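Anthranilate-CoA ligase (Stigmatella aurantiaca, PDB 4WV3) belongs to the ANL superfamily, with a large AMP-binding domain and a small C-terminal domain. Local coordinates at residues 204-216 against 251-265. Numbering follows the deposited sequence.
Sequences LGLRESDRTFALA and VLSTISRFKPTIFYN
F213 and F263 sit paired on neighbouring parallel strands, 211-214 and 262-265, inside the mixed sheet of the AMP-binding domain; helix segment 251-258 runs nearly antiparallel to strand 211-214 and packs on the face that carries both rings. F213 packs between the sheet and the helix. Its CB rests on P260 CB at 3.7 Å. With CG anti to the backbone N (chi1 169°), the ring swings over to the helix: CD2 meets F263 CD1 and, at the ring edge, I255 CG1; CE2 touches V251 CG1; and T254 CG2 lies over one face of the ring, nearest F213 CZ at 3.7 Å and also touching F213 CE1, as a CH-pi contact. The planes of the F213 and F263 rings meet obliquely, at 32°. On the other sheet face A214 CB packs on Y264 CB, and the Y264 ring takes T212 CG2 at its edge. Where the two strands begin, R211 O accepts from both T261 N and I262 N. T261 OG1 in turn receives R211 N and donates to D210 OD1, while D210 OD2 binds R207 N and forms a salt bridge with R288. The R211 chain, bent at chi3 (-59°), reaches the backbone of F258, where R211 NH1 donates a hydrogen bond to F258 O, 2.9 Å away and in the guanidinium plane.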
loop_
_atom_site.group_PDB
_atom_site.type_symbol
_atom_site.label_atom_id
_atom_site.label_comp_id
_atom_site.label_asym_id
_atom_site.label_seq_id
_atom_site.Cartn_x
_atom_site.Cartn_y
_atom_site.Cartn_z
ATOM N N LEU A 204 -7.107 -12.095 8.555
ATOM C CA LEU A 204 -6.843 -11.127 9.611
ATOM C C LEU A 204 -7.809 -11.317 10.774
ATOM O O LEU A 204 -7.425 -11.200 11.937
ATOM C CB LEU A 204 -6.938 -9.698 9.075
ATOM C CG LEU A 204 -6.623 -8.605 10.098
ATOM C CD1 LEU A 204 -5.201 -8.756 10.617
ATOM C CD2 LEU A 204 -6.839 -7.225 9.504
ATOM N N GLY A 205 -9.063 -11.612 10.452
ATOM C CA GLY A 205 -10.072 -11.846 11.467
ATOM C C GLY A 205 -10.734 -10.571 11.950
ATOM O O GLY A 205 -11.052 -10.439 13.132
ATOM N N LEU A 206 -10.939 -9.628 11.034
ATOM C CA LEU A 206 -11.624 -8.382 11.360
ATOM C C LEU A 206 -13.057 -8.634 11.810
ATOM O O LEU A 206 -13.772 -9.441 11.216
ATOM C CB LEU A 206 -11.623 -7.428 10.164
ATOM C CG LEU A 206 -10.434 -6.477 10.042
ATOM C CD1 LEU A 206 -10.642 -5.514 8.887
ATOM C CD2 LEU A 206 -10.228 -5.719 11.344
ATOM N N ARG A 207 -13.468 -7.936 12.863
ATOM C CA ARG A 207 -14.820 -8.067 13.390
ATOM C C ARG A 207 -15.434 -6.700 13.684
ATOM O O ARG A 207 -14.761 -5.674 13.589
ATOM C CB ARG A 207 -14.824 -8.954 14.638
ATOM C CG ARG A 207 -13.792 -8.568 15.684
ATOM C CD ARG A 207 -13.305 -9.789 16.450
ATOM N NE ARG A 207 -12.357 -9.437 17.502
ATOM C CZ ARG A 207 -11.604 -10.317 18.155
ATOM N NH1 ARG A 207 -11.681 -11.608 17.859
ATOM N NH2 ARG A 207 -10.769 -9.908 19.100
ATOM N N GLU A 208 -16.716 -6.697 14.038
ATOM C CA GLU A 208 -17.468 -5.461 14.240
ATOM C C GLU A 208 -16.931 -4.614 15.398
ATOM O O GLU A 208 -17.027 -3.385 15.377
ATOM C CB GLU A 208 -18.955 -5.782 14.441
ATOM C CG GLU A 208 -19.860 -4.569 14.596
ATOM C CD GLU A 208 -20.088 -4.192 16.047
ATOM O OE1 GLU A 208 -19.804 -5.027 16.930
ATOM O OE2 GLU A 208 -20.551 -3.060 16.304
ATOM N N SER A 209 -16.355 -5.273 16.399
ATOM C CA SER A 209 -15.835 -4.576 17.571
ATOM C C SER A 209 -14.472 -3.934 17.315
ATOM O O SER A 209 -13.972 -3.176 18.144
ATOM C CB SER A 209 -15.745 -5.533 18.762
ATOM O OG SER A 209 -14.911 -6.638 18.463
ATOM N N ASP A 210 -13.876 -4.240 16.167
ATOM C CA ASP A 210 -12.552 -3.721 15.829
ATOM C C ASP A 210 -12.570 -2.257 15.403
ATOM O O ASP A 210 -13.619 -1.698 15.079
ATOM C CB ASP A 210 -11.907 -4.564 14.725
ATOM C CG ASP A 210 -11.238 -5.815 15.259
ATOM O OD1 ASP A 210 -10.655 -5.756 16.363
ATOM O OD2 ASP A 210 -11.293 -6.855 14.572
ATOM N N ARG A 211 -11.390 -1.645 15.415
ATOM C CA ARG A 211 -11.204 -0.287 14.924
ATOM C C ARG A 211 -9.839 -0.186 14.257
ATOM O O ARG A 211 -8.809 -0.357 14.906
ATOM C CB ARG A 211 -11.311 0.722 16.065
ATOM C CG ARG A 211 -10.978 2.150 15.663
ATOM C CD ARG A 211 -11.294 3.114 16.791
ATOM N NE ARG A 211 -12.701 3.048 17.170
ATOM C CZ ARG A 211 -13.229 3.692 18.205
ATOM N NH1 ARG A 211 -12.464 4.454 18.976
ATOM N NH2 ARG A 211 -14.522 3.571 18.472
ATOM N N THR A 212 -9.837 0.085 12.956
ATOM C CA THR A 212 -8.601 0.085 12.183
ATOM C C THR A 212 -7.928 1.451 12.128
ATOM O O THR A 212 -8.582 2.489 12.232
ATOM C CB THR A 212 -8.838 -0.398 10.738
ATOM O OG1 THR A 212 -9.808 0.447 10.105
ATOM C CG2 THR A 212 -9.331 -1.837 10.726
ATOM N N PHE A 213 -6.610 1.433 11.967
ATOM C CA PHE A 213 -5.836 2.645 11.735
ATOM C C PHE A 213 -4.598 2.315 10.914
ATOM O O PHE A 213 -3.717 1.585 11.364
ATOM C CB PHE A 213 -5.443 3.312 13.055
ATOM C CG PHE A 213 -4.434 4.417 12.897
ATOM C CD1 PHE A 213 -4.642 5.440 11.986
ATOM C CD2 PHE A 213 -3.282 4.435 13.667
ATOM C CE1 PHE A 213 -3.714 6.457 11.838
ATOM C CE2 PHE A 213 -2.352 5.450 13.526
ATOM C CZ PHE A 213 -2.569 6.462 12.611
ATOM N N ALA A 214 -4.545 2.853 9.700
ATOM C CA ALA A 214 -3.418 2.614 8.811
ATOM C C ALA A 214 -2.644 3.896 8.560
ATOM O O ALA A 214 -3.231 4.941 8.274
ATOM C CB ALA A 214 -3.897 2.028 7.497
ATOM N N LEU A 215 -1.323 3.816 8.670
ATOM C CA LEU A 215 -0.470 4.931 8.299
ATOM C C LEU A 215 -0.490 5.056 6.780
ATOM O O LEU A 215 -0.311 6.142 6.231
ATOM C CB LEU A 215 0.956 4.719 8.808
ATOM C CG LEU A 215 1.927 5.878 8.582
ATOM C CD1 LEU A 215 1.344 7.168 9.131
ATOM C CD2 LEU A 215 3.275 5.582 9.217
ATOM N N ALA A 216 -0.718 3.926 6.114
ATOM C CA ALA A 216 -0.869 3.893 4.666
ATOM C C ALA A 216 -2.075 4.722 4.245
ATOM O O ALA A 216 -3.143 4.635 4.852
ATOM C CB ALA A 216 -1.017 2.460 4.182
ATOM N N VAL A 251 1.929 9.601 14.940
ATOM C CA VAL A 251 1.246 8.363 14.594
ATOM C C VAL A 251 0.906 7.579 15.857
ATOM O O VAL A 251 -0.211 7.086 16.012
ATOM C CB VAL A 251 2.108 7.485 13.667
ATOM C CG1 VAL A 251 1.357 6.220 13.284
ATOM C CG2 VAL A 251 2.510 8.265 12.427
ATOM N N LEU A 252 1.874 7.479 16.762
ATOM C CA LEU A 252 1.687 6.754 18.015
ATOM C C LEU A 252 0.687 7.457 18.924
ATOM O O LEU A 252 0.001 6.817 19.722
ATOM C CB LEU A 252 3.023 6.583 18.738
ATOM C CG LEU A 252 4.082 5.774 17.991
ATOM C CD1 LEU A 252 5.365 5.700 18.801
ATOM C CD2 LEU A 252 3.564 4.381 17.671
ATOM N N SER A 253 0.608 8.777 18.798
ATOM C CA SER A 253 -0.317 9.566 19.600
ATOM C C SER A 253 -1.747 9.388 19.102
ATOM O O SER A 253 -2.694 9.400 19.889
ATOM C CB SER A 253 0.074 11.041 19.565
ATOM O OG SER A 253 1.447 11.195 19.871
ATOM N N THR A 254 -1.892 9.226 17.791
ATOM C CA THR A 254 -3.191 8.949 17.190
ATOM C C THR A 254 -3.717 7.616 17.713
ATOM O O THR A 254 -4.907 7.474 17.999
ATOM C CB THR A 254 -3.104 8.921 15.650
ATOM O OG1 THR A 254 -2.722 10.216 15.170
ATOM C CG2 THR A 254 -4.442 8.540 15.038
ATOM N N ILE A 255 -2.815 6.650 17.850
ATOM C CA ILE A 255 -3.147 5.354 18.430
ATOM C C ILE A 255 -3.633 5.514 19.869
ATOM O O ILE A 255 -4.573 4.845 20.297
ATOM C CB ILE A 255 -1.935 4.396 18.393
ATOM C CG1 ILE A 255 -1.493 4.154 16.948
ATOM C CG2 ILE A 255 -2.263 3.077 19.078
ATOM C CD1 ILE A 255 -0.331 3.191 16.814
ATOM N N SER A 256 -2.996 6.416 20.609
ATOM C CA SER A 256 -3.374 6.669 21.994
ATOM C C SER A 256 -4.728 7.365 22.100
ATOM O O SER A 256 -5.561 6.997 22.929
ATOM C CB SER A 256 -2.304 7.502 22.703
ATOM O OG SER A 256 -1.106 6.764 22.862
ATOM N N ARG A 257 -4.945 8.367 21.255
ATOM C CA ARG A 257 -6.164 9.165 21.321
ATOM C C ARG A 257 -7.407 8.409 20.855
ATOM O O ARG A 257 -8.401 8.334 21.575
ATOM C CB ARG A 257 -6.009 10.462 20.521
ATOM C CG ARG A 257 -7.282 11.293 20.455
ATOM C CD ARG A 257 -7.043 12.641 19.796
ATOM N NE ARG A 257 -6.165 13.493 20.593
ATOM C CZ ARG A 257 -6.590 14.325 21.539
ATOM N NH1 ARG A 257 -7.884 14.418 21.813
ATOM N NH2 ARG A 257 -5.718 15.064 22.214
ATOM N N PHE A 258 -7.347 7.850 19.649
ATOM C CA PHE A 258 -8.519 7.222 19.046
ATOM C C PHE A 258 -8.659 5.742 19.387
ATOM O O PHE A 258 -9.698 5.136 19.126
ATOM C CB PHE A 258 -8.515 7.429 17.531
ATOM C CG PHE A 258 -8.626 8.868 17.121
ATOM C CD1 PHE A 258 -9.860 9.496 17.076
ATOM C CD2 PHE A 258 -7.497 9.597 16.788
ATOM C CE1 PHE A 258 -9.966 10.821 16.701
ATOM C CE2 PHE A 258 -7.597 10.924 16.411
ATOM C CZ PHE A 258 -8.832 11.536 16.369
ATOM N N LYS A 259 -7.607 5.172 19.970
ATOM C CA LYS A 259 -7.629 3.793 20.460
ATOM C C LYS A 259 -8.088 2.753 19.435
ATOM O O LYS A 259 -9.108 2.094 19.639
ATOM C CB LYS A 259 -8.503 3.697 21.715
ATOM C CG LYS A 259 -7.978 4.485 22.903
ATOM C CD LYS A 259 -9.032 4.613 23.991
ATOM C CE LYS A 259 -8.445 5.206 25.261
ATOM N NZ LYS A 259 -7.703 6.469 24.996
ATOM N N PRO A 260 -7.338 2.595 18.332
ATOM C CA PRO A 260 -7.698 1.551 17.368
ATOM C C PRO A 260 -7.225 0.185 17.852
ATOM O O PRO A 260 -6.352 0.115 18.716
ATOM C CB PRO A 260 -6.922 1.961 16.117
ATOM C CG PRO A 260 -5.713 2.640 16.649
ATOM C CD PRO A 260 -6.156 3.360 17.896
ATOM N N THR A 261 -7.797 -0.883 17.307
ATOM C CA THR A 261 -7.416 -2.233 17.704
ATOM C C THR A 261 -6.503 -2.879 16.668
ATOM O O THR A 261 -5.793 -3.840 16.966
ATOM C CB THR A 261 -8.650 -3.125 17.927
ATOM O OG1 THR A 261 -9.439 -3.163 16.732
ATOM C CG2 THR A 261 -9.496 -2.582 19.069
ATOM N N ILE A 262 -6.528 -2.342 15.453
ATOM C CA ILE A 262 -5.702 -2.848 14.364
ATOM C C ILE A 262 -4.848 -1.720 13.792
ATOM O O ILE A 262 -5.350 -0.629 13.522
ATOM C CB ILE A 262 -6.564 -3.446 13.233
ATOM C CG1 ILE A 262 -7.602 -4.420 13.801
ATOM C CG2 ILE A 262 -5.687 -4.134 12.197
ATOM C CD1 ILE A 262 -7.002 -5.637 14.471
ATOM N N PHE A 263 -3.560 -1.985 13.607
ATOM C CA PHE A 263 -2.643 -0.972 13.095
ATOM C C PHE A 263 -1.884 -1.457 11.863
ATOM O O PHE A 263 -1.222 -2.493 11.898
ATOM C CB PHE A 263 -1.663 -0.537 14.188
ATOM C CG PHE A 263 -0.692 0.522 13.746
ATOM C CD1 PHE A 263 -1.145 1.736 13.259
ATOM C CD2 PHE A 263 0.675 0.308 13.833
ATOM C CE1 PHE A 263 -0.254 2.714 12.855
ATOM C CE2 PHE A 263 1.570 1.283 13.434
ATOM C CZ PHE A 263 1.105 2.487 12.944
ATOM N N TYR A 264 -1.986 -0.699 10.774
ATOM C CA TYR A 264 -1.283 -1.029 9.539
ATOM C C TYR A 264 -0.111 -0.076 9.327
ATOM O O TYR A 264 -0.222 1.125 9.580
ATOM C CB TYR A 264 -2.219 -0.931 8.332
ATOM C CG TYR A 264 -3.471 -1.778 8.406
ATOM C CD1 TYR A 264 -4.562 -1.376 9.166
ATOM C CD2 TYR A 264 -3.573 -2.960 7.686
ATOM C CE1 TYR A 264 -5.710 -2.141 9.227
ATOM C CE2 TYR A 264 -4.718 -3.733 7.741
ATOM C CZ TYR A 264 -5.783 -3.318 8.512
ATOM O OH TYR A 264 -6.926 -4.083 8.567
ATOM N N ASN A 265 1.006 -0.616 8.850
ATOM C CA ASN A 265 2.182 0.193 8.551
ATOM C C ASN A 265 3.173 -0.578 7.687
ATOM O O ASN A 265 2.967 -1.753 7.387
ATOM C CB ASN A 265 2.858 0.658 9.846
ATOM C CG ASN A 265 3.677 1.923 9.657
ATOM O OD1 ASN A 265 4.052 2.270 8.537
ATOM N ND2 ASN A 265 3.962 2.614 10.753
#